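Protein SCO1 homolog 1, mitochondrial (Arabidopsis thaliana, PDB 6N5U) binds copper(I) through a thioredoxin-fold domain and is thought to act in copper homeostasis, mitochondrial redox signalling or copper insertion into cytochrome c oxidase. Local coordinates at residues P43-D48 with Y148-D153. Sequence-based numbering, arbitrary orientation.
With CU1 (copper (I) ion), chain D.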
# COMPACT_ATOMS: atom_id res chain seq x y z
N PRO A 43 0.88 -13.14 -8.62
CA PRO A 43 0.48 -14.51 -8.25
C PRO A 43 0.54 -14.89 -6.77
O PRO A 43 -0.38 -15.57 -6.31
CB PRO A 43 1.44 -15.38 -9.07
CG PRO A 43 1.94 -14.51 -10.17
CD PRO A 43 2.02 -13.15 -9.55
N ASP A 44 1.61 -14.50 -6.02
CA ASP A 44 1.74 -14.90 -4.62
C ASP A 44 2.14 -13.79 -3.65
O ASP A 44 1.52 -13.65 -2.61
CB ASP A 44 2.71 -16.09 -4.47
CG ASP A 44 2.53 -17.22 -5.47
OD1 ASP A 44 1.43 -17.80 -5.51
OD2 ASP A 44 3.50 -17.52 -6.20
N ILE A 45 3.20 -13.05 -3.97
CA ILE A 45 3.78 -12.00 -3.14
C ILE A 45 2.74 -10.99 -2.60
O ILE A 45 2.58 -10.94 -1.38
CB ILE A 45 4.96 -11.28 -3.86
CG1 ILE A 45 6.07 -12.28 -4.33
CG2 ILE A 45 5.54 -10.12 -3.04
CD1 ILE A 45 6.78 -13.20 -3.23
N CYS A 46 2.07 -10.20 -3.50
CA CYS A 46 1.06 -9.20 -3.12
C CYS A 46 -0.10 -9.80 -2.33
O CYS A 46 -0.33 -9.31 -1.23
CB CYS A 46 0.57 -8.37 -4.31
SG CYS A 46 1.84 -7.34 -5.09
N PRO A 47 -0.81 -10.89 -2.79
CA PRO A 47 -1.88 -11.47 -1.96
C PRO A 47 -1.41 -11.81 -0.53
O PRO A 47 -2.11 -11.46 0.42
CB PRO A 47 -2.31 -12.72 -2.74
CG PRO A 47 -2.02 -12.39 -4.13
CD PRO A 47 -0.72 -11.63 -4.08
N ASP A 48 -0.18 -12.39 -0.37
CA ASP A 48 0.37 -12.74 0.94
C ASP A 48 0.61 -11.53 1.83
O ASP A 48 0.23 -11.54 3.00
CB ASP A 48 1.65 -13.58 0.83
CG ASP A 48 1.48 -14.95 0.20
OD1 ASP A 48 0.33 -15.44 0.14
OD2 ASP A 48 2.50 -15.53 -0.23
N TYR A 148 8.85 -1.54 6.61
CA TYR A 148 8.65 -2.96 6.92
C TYR A 148 8.79 -3.83 5.65
O TYR A 148 7.97 -3.73 4.72
CB TYR A 148 7.29 -3.19 7.61
CG TYR A 148 7.15 -2.49 8.94
CD1 TYR A 148 7.60 -3.08 10.12
CD2 TYR A 148 6.54 -1.24 9.03
CE1 TYR A 148 7.50 -2.43 11.34
CE2 TYR A 148 6.42 -0.58 10.25
CZ TYR A 148 6.90 -1.18 11.40
OH TYR A 148 6.79 -0.52 12.60
N GLY A 149 9.82 -4.67 5.64
CA GLY A 149 10.11 -5.58 4.53
C GLY A 149 9.31 -6.87 4.49
O GLY A 149 8.39 -7.08 5.29
N LYS A 150 9.67 -7.76 3.53
CA LYS A 150 9.06 -9.07 3.28
C LYS A 150 9.19 -10.03 4.46
O LYS A 150 8.30 -10.84 4.70
CB LYS A 150 9.68 -9.70 1.99
CG LYS A 150 9.22 -11.13 1.63
CD LYS A 150 7.75 -11.22 1.13
CE LYS A 150 7.15 -12.63 1.22
NZ LYS A 150 5.69 -12.67 0.87
N ASN A 151 10.30 -9.94 5.20
CA ASN A 151 10.65 -10.83 6.31
C ASN A 151 9.71 -10.77 7.57
O ASN A 151 9.68 -11.74 8.34
CB ASN A 151 12.10 -10.62 6.72
CG ASN A 151 13.08 -11.12 5.69
OD1 ASN A 151 12.72 -11.63 4.61
ND2 ASN A 151 14.36 -11.00 6.00
N HIS A 152 8.95 -9.67 7.73
CA HIS A 152 8.00 -9.50 8.82
C HIS A 152 6.83 -10.47 8.71
O HIS A 152 6.40 -10.79 7.61
CB HIS A 152 7.47 -8.06 8.86
CG HIS A 152 8.42 -7.09 9.48
ND1 HIS A 152 8.61 -7.04 10.86
CD2 HIS A 152 9.22 -6.17 8.90
CE1 HIS A 152 9.51 -6.10 11.06
NE2 HIS A 152 9.91 -5.55 9.92
N ASP A 153 6.37 -11.00 9.86
CA ASP A 153 5.20 -11.85 10.06
C ASP A 153 4.12 -10.91 10.62
O ASP A 153 4.45 -9.78 11.00
CB ASP A 153 5.53 -12.87 11.17
CG ASP A 153 6.11 -14.20 10.78
OD1 ASP A 153 6.27 -14.45 9.55
OD2 ASP A 153 6.41 -14.99 11.70
CU CU1 D . 3.62 -8.37 -6.28
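Ile45 and Lys150 mark the closest backbone approach, their CA atoms 8.8 Å apart, where the first turn of helix 45-64 faces the type I beta turn Gly149 to His152 that leads from strand 144-148 toward helix 154-167. From the loop, Lys150 alone spans the gap. With CG anti to the backbone N (chi1 176°) and a bend at chi2 (70°), its chain carries the ammonium to the helix flank. There Lys150 NZ lies 4.1 Å from Asp48 CB. It is also 4.2 Å from Ile45 O, without a bond, and Ile45 CD1 is about as near. The Asp48 carboxylate is close but not bonded, OD2 standing 4.4 Å from Lys150 NZ; NZ instead forms a salt bridge with Glu49, the next residue on the helix. On the buried side of the helix's first turn, the CB of Cys46 points away from the loop, and its SG binds the copper(I) ion at 2.4 Å, with Cys42 and His131 completing the site. Ile45 sits between metal site and lysine, its CB 4.0 Å from the copper, a packing distance. The contact is thus light, of loose van der Waals approaches; the lysine probably offsets acidic charge on the helix that carries Cys46, without touching the metal.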